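PDB 5NTH: putative aminopeptidase from Leishmania major, which probably works as a manganese-dependent M17 leucyl aminopeptidase, removing residues from the amino ends of peptides, and binds the inhibitor actinonin. Local coordinates for residues A[20-23]-A[24-28]; A[237-240]-A[241-244]; A[34-37]-A[38-41]. One frame throughout, in Å; residues are numbered along the deposited sequence.

Contact 1 (A[20-23]-A[24-28])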
# COMPACT_ATOMS: atom_id res chain seq x y z
N ALA A 20 -8.44 -20.91 38.44
CA ALA A 20 -8.54 -22.25 37.85
C ALA A 20 -7.58 -22.45 36.70
O ALA A 20 -7.00 -23.53 36.58
CB ALA A 20 -9.96 -22.51 37.36
N TYR A 21 -7.43 -21.45 35.84
CA TYR A 21 -6.44 -21.51 34.76
C TYR A 21 -5.03 -21.70 35.33
O TYR A 21 -4.23 -22.47 34.79
CB TYR A 21 -6.45 -20.26 33.87
CG TYR A 21 -5.36 -20.29 32.85
CD1 TYR A 21 -5.52 -21.01 31.66
CD2 TYR A 21 -4.14 -19.71 33.12
CE1 TYR A 21 -4.48 -21.10 30.75
CE2 TYR A 21 -3.09 -19.78 32.21
CZ TYR A 21 -3.27 -20.46 31.02
OH TYR A 21 -2.22 -20.52 30.15
N VAL A 22 -4.74 -21.00 36.42
CA VAL A 22 -3.44 -21.13 37.07
C VAL A 22 -3.24 -22.58 37.47
O VAL A 22 -2.23 -23.18 37.12
CB VAL A 22 -3.34 -20.19 38.27
CG1 VAL A 22 -2.12 -20.51 39.13
CG2 VAL A 22 -3.25 -18.75 37.79
N GLN A 23 -4.23 -23.16 38.15
CA GLN A 23 -4.14 -24.56 38.59
C GLN A 23 -3.84 -25.54 37.48
O GLN A 23 -3.06 -26.48 37.67
CB GLN A 23 -5.43 -25.01 39.30
CG GLN A 23 -5.61 -24.41 40.68
CD GLN A 23 -4.29 -24.33 41.40
OE1 GLN A 23 -3.75 -23.23 41.61
NE2 GLN A 23 -3.73 -25.49 41.72
N THR A 24 -4.44 -25.32 36.32
CA THR A 24 -4.26 -26.26 35.22
C THR A 24 -2.82 -26.18 34.76
O THR A 24 -2.24 -27.19 34.34
CB THR A 24 -5.18 -25.97 34.04
OG1 THR A 24 -4.83 -24.71 33.47
CG2 THR A 24 -6.66 -25.96 34.49
N CYS A 25 -2.26 -24.98 34.86
CA CYS A 25 -0.86 -24.73 34.55
C CYS A 25 0.15 -25.19 35.61
O CYS A 25 1.20 -25.73 35.27
CB CYS A 25 -0.67 -23.23 34.27
SG CYS A 25 -1.28 -22.74 32.66
N THR A 26 -0.15 -24.97 36.89
CA THR A 26 0.75 -25.37 37.96
C THR A 26 0.76 -26.88 38.27
O THR A 26 1.77 -27.37 38.70
CB THR A 26 0.54 -24.57 39.27
OG1 THR A 26 -0.71 -24.91 39.86
CG2 THR A 26 0.59 -23.07 39.01
N ASN A 27 -0.33 -27.60 38.04
CA ASN A 27 -0.31 -29.06 38.18
C ASN A 27 -0.22 -29.82 36.86
O ASN A 27 -0.47 -31.02 36.81
CB ASN A 27 -1.56 -29.55 38.91
CG ASN A 27 -1.78 -28.83 40.22
OD1 ASN A 27 -2.78 -28.12 40.39
ND2 ASN A 27 -0.83 -28.98 41.16
N PHE A 28 0.15 -29.13 35.79
CA PHE A 28 0.12 -29.73 34.47
C PHE A 28 0.90 -31.04 34.39
O PHE A 28 2.02 -31.11 34.88
CB PHE A 28 0.68 -28.75 33.44
CG PHE A 28 0.45 -29.17 32.05
CD1 PHE A 28 -0.71 -28.86 31.43
CD2 PHE A 28 1.39 -29.94 31.39
CE1 PHE A 28 -0.94 -29.28 30.14
CE2 PHE A 28 1.18 -30.36 30.11
CZ PHE A 28 0.00 -30.04 29.48
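The thiol of Cys25 overlaps the ring of Tyr21, one turn earlier on helix 12-26. This is a Cys sulfur-aromatic contact between residues i and i+4. Cys25 SG lies 3.9 Å from the centroid of the Tyr21 ring, 33° off the ring normal, so the approach is oblique. It is displaced toward the hydroxyl end of the ring: Cys25 SG is 3.4 Å from Tyr21 CZ. The Tyr21 ring reaches this place because its CG is trans to the backbone N (chi1 175°). Its hydroxyl is hydrogen-bonded to Thr222 OG1, which fixes the far end of the ring. Both side chains are buried, and both touch Ile235 of helix 229-243 and Arg218 of helix 203-221.

Thr24 turns its hydroxyl back to the helix backbone. Thr24 OG1 donates to Tyr21 O at 2.7 Å, and Cys25 N donates to the same carbonyl oxygen at 3.2 Å. Both donors come from one face of the carbonyl plane, so two bonds grip this oxygen. Thr24 OG1 also has Arg218 NH2 as a partner. A different side of the helix carries an apolar touch, where Val22 CG1 meets Thr26 CG2 obliquely at 3.7 Å. Asn27 is the first residue to leave helical geometry, yet its backbone still closes the last turn: Asn27 N donates to Gln23 O at 3.0 Å, with an N-H...O angle of 164°.

Contact 2 (A[237-240]-A[241-244])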
# COMPACT_ATOMS: atom_id res chain seq x y z
N ALA A 237 5.92 -18.24 40.17
CA ALA A 237 6.01 -18.40 41.62
C ALA A 237 5.67 -19.84 42.10
O ALA A 237 6.48 -20.47 42.76
CB ALA A 237 5.15 -17.38 42.34
N ALA A 238 4.51 -20.37 41.72
CA ALA A 238 4.14 -21.74 42.12
C ALA A 238 5.20 -22.76 41.72
O ALA A 238 5.53 -23.65 42.48
CB ALA A 238 2.76 -22.13 41.57
N TYR A 239 5.74 -22.65 40.51
CA TYR A 239 6.77 -23.57 40.07
C TYR A 239 8.03 -23.36 40.92
O TYR A 239 8.75 -24.31 41.21
CB TYR A 239 7.03 -23.48 38.56
CG TYR A 239 6.10 -24.36 37.78
CD1 TYR A 239 6.27 -25.76 37.78
CD2 TYR A 239 5.02 -23.84 37.08
CE1 TYR A 239 5.41 -26.60 37.09
CE2 TYR A 239 4.15 -24.68 36.37
CZ TYR A 239 4.34 -26.06 36.39
OH TYR A 239 3.48 -26.88 35.71
N ALA A 240 8.26 -22.14 41.37
CA ALA A 240 9.38 -21.85 42.27
C ALA A 240 9.25 -22.56 43.60
O ALA A 240 10.19 -23.20 44.06
CB ALA A 240 9.53 -20.35 42.50
N ALA A 241 8.08 -22.43 44.22
CA ALA A 241 7.85 -23.08 45.50
C ALA A 241 7.76 -24.61 45.35
O ALA A 241 8.07 -25.31 46.29
CB ALA A 241 6.62 -22.52 46.18
N GLU A 242 7.34 -25.11 44.19
CA GLU A 242 7.25 -26.58 43.99
C GLU A 242 8.65 -27.17 43.98
O GLU A 242 8.96 -28.10 44.72
CB GLU A 242 6.53 -26.96 42.68
CG GLU A 242 6.15 -28.44 42.57
CD GLU A 242 6.11 -29.00 41.14
OE1 GLU A 242 5.27 -28.51 40.34
OE2 GLU A 242 6.89 -29.94 40.80
N LEU A 243 9.48 -26.59 43.11
CA LEU A 243 10.86 -27.02 42.89
C LEU A 243 11.84 -26.55 43.96
O LEU A 243 12.97 -27.00 43.96
CB LEU A 243 11.35 -26.56 41.51
CG LEU A 243 10.49 -26.97 40.31
CD1 LEU A 243 10.99 -26.31 39.03
CD2 LEU A 243 10.47 -28.47 40.13
N GLY A 244 11.43 -25.66 44.85
CA GLY A 244 12.25 -25.27 46.00
C GLY A 244 13.43 -24.43 45.60
O GLY A 244 14.55 -24.67 46.08
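Leu243 folds its side chain back over the carbonyl of Tyr239 in the last turn of the alpha-helix 229-243. This is the tight part of the contact. Leu243 CG comes within 3.3 Å of Tyr239 O, and the Leu243 methyl CD1 lies 3.7 Å from that oxygen. The backbone adds a bond to the same atom: Leu243 N donates to Tyr239 O at 3.1 Å, with an N-H...O angle of 168°. Tyr239, Ala240 and Leu243 form the buried side of the turn. Tyr239 and Leu243 pack on helix 323-341, and Ala240 rests on Met247 of strand 246-251. The Tyr239 hydroxyl, also on this packed side, probably bonds to Cys25 O of helix 12-26.

The other side is looser and faces solvent, with Ala241, Glu242 and Gly244 exposed. Glu242 sends its CG away from its own backbone N (chi1 -167°) and continues as an extended chain. The Glu242 side chain therefore runs alongside that of Tyr239, pointing the same way. Glu242 OE1 approaches no closer than 3.8 Å to Tyr239 CE1, and the carboxylate and ring planes are 47° apart. This is a van der Waals contact. Glu242 OE2 has a long, weak ion pair with Arg337. Gly244, the first residue to leave helical geometry, has a positive phi. Its backbone makes a weak, bent final bond, from Gly244 N to Ala240 O at 2.9 Å.

Contact 3 (A[34-37]-A[38-41])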
# COMPACT_ATOMS: atom_id res chain seq x y z
N PHE A 34 5.08 -43.93 28.32
CA PHE A 34 5.91 -44.83 27.58
C PHE A 34 5.74 -46.23 28.16
O PHE A 34 5.53 -46.39 29.36
CB PHE A 34 7.37 -44.38 27.65
CG PHE A 34 7.60 -42.98 27.12
CD1 PHE A 34 7.29 -41.88 27.90
CD2 PHE A 34 8.12 -42.77 25.85
CE1 PHE A 34 7.50 -40.60 27.43
CE2 PHE A 34 8.31 -41.50 25.35
CZ PHE A 34 7.99 -40.41 26.14
N THR A 35 5.82 -47.23 27.30
CA THR A 35 5.69 -48.62 27.72
C THR A 35 6.84 -49.40 27.10
O THR A 35 7.13 -49.26 25.92
CB THR A 35 4.31 -49.21 27.29
OG1 THR A 35 3.27 -48.62 28.09
CG2 THR A 35 4.26 -50.75 27.47
N ASP A 36 7.47 -50.25 27.90
CA ASP A 36 8.63 -50.98 27.45
C ASP A 36 8.19 -51.99 26.39
O ASP A 36 7.35 -52.81 26.68
CB ASP A 36 9.23 -51.64 28.69
CG ASP A 36 10.45 -52.52 28.39
OD1 ASP A 36 10.60 -53.00 27.24
OD2 ASP A 36 11.25 -52.72 29.35
N ILE A 37 8.72 -51.93 25.17
CA ILE A 37 8.19 -52.80 24.08
C ILE A 37 8.21 -54.27 24.44
O ILE A 37 7.42 -55.07 23.93
CB ILE A 37 8.95 -52.65 22.75
CG1 ILE A 37 8.21 -53.39 21.62
CG2 ILE A 37 10.37 -53.19 22.84
CD1 ILE A 37 8.68 -53.01 20.23
N SER A 38 9.12 -54.65 25.33
CA SER A 38 9.21 -56.04 25.74
C SER A 38 8.08 -56.45 26.73
O SER A 38 8.00 -57.63 27.08
CB SER A 38 10.59 -56.31 26.35
OG SER A 38 10.59 -55.80 27.68
N LYS A 39 7.25 -55.50 27.16
CA LYS A 39 6.15 -55.76 28.11
C LYS A 39 4.74 -55.32 27.66
O LYS A 39 3.85 -55.13 28.50
CB LYS A 39 6.44 -55.11 29.45
CG LYS A 39 7.89 -55.17 29.82
CD LYS A 39 8.09 -54.79 31.27
CE LYS A 39 9.60 -54.76 31.57
NZ LYS A 39 9.92 -55.00 33.01
N VAL A 40 4.55 -55.19 26.35
CA VAL A 40 3.25 -54.92 25.76
C VAL A 40 2.42 -56.17 25.92
O VAL A 40 2.79 -57.22 25.40
CB VAL A 40 3.38 -54.55 24.26
CG1 VAL A 40 2.02 -54.54 23.55
CG2 VAL A 40 4.04 -53.20 24.10
N SER A 41 1.30 -56.03 26.63
CA SER A 41 0.29 -57.10 26.85
C SER A 41 -1.10 -56.72 26.33
O SER A 41 -1.93 -57.59 26.07
CB SER A 41 0.19 -57.45 28.34
OG SER A 41 -0.10 -56.29 29.12
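Asp36 swings its carboxylate opposite its own backbone N (chi1 177°), and Ser38 tucks its hydroxyl between its N and carbonyl carbon (chi1 78°). The Asp36 rotation brings OD1 within reach of the Ser38 backbone, and the Ser38 rotation adds a second bond from OG. Ser38 N donates to Asp36 OD1 at 2.9 Å, on the anti side but tilted out of the carboxylate plane. Ser38 OG donates to Asp36 OD1 at 2.8 Å, from 57° out of that plane. Both donors lie on the same face of it, and together they hold the carboxylate against the backbone.

The other oxygen has its own partner, for Asp36 OD2 forms a salt bridge with Arg188. The Lys39 chain passes obliquely across the carboxylate. It meets it with a methylene: Lys39 CE is 3.4 Å from Asp36 OD2. The charged Lys39 NZ stands 4.5 Å from Asp36 OD2, too far for a salt bridge.

The backbone closes the turn, with Lys39 N donating to Asp36 O at 2.7 Å. Where the chain enters and leaves the turn, Thr35 CG2 and Val40 CG2 make a light apolar touch at 4.2 Å. Thr35 OG1 bonds to Asn182, and the Thr35 backbone pairs with Val183 of strand 181-185. The arrangement is a type I beta turn combined with an Asx turn, leading away from edge strand 32-34 of the six-stranded mixed sheet.

In the fold
Contacts 1 and 2 are neighbours in space, although some 200 residues separate them along the chain. Their centres are 13 Å apart. Each lies at the C-terminal end of its helix, and the two ends touch. The probable hydrogen bond that joins them, from Tyr239 OH to Cys25 O, measures 2.6 Å, and Thr26 CG2 packs on Ala238 CB at 3.5 Å. Contact 3 stands apart, beside the six-stranded sheet. Its centre is about 31 Å from that of contact 1 and 34 Å from that of contact 2. Its nearest atoms are about 12 Å and 17 Å away, respectively. All three lie away from the manganese ions, actinonin and bicarbonate.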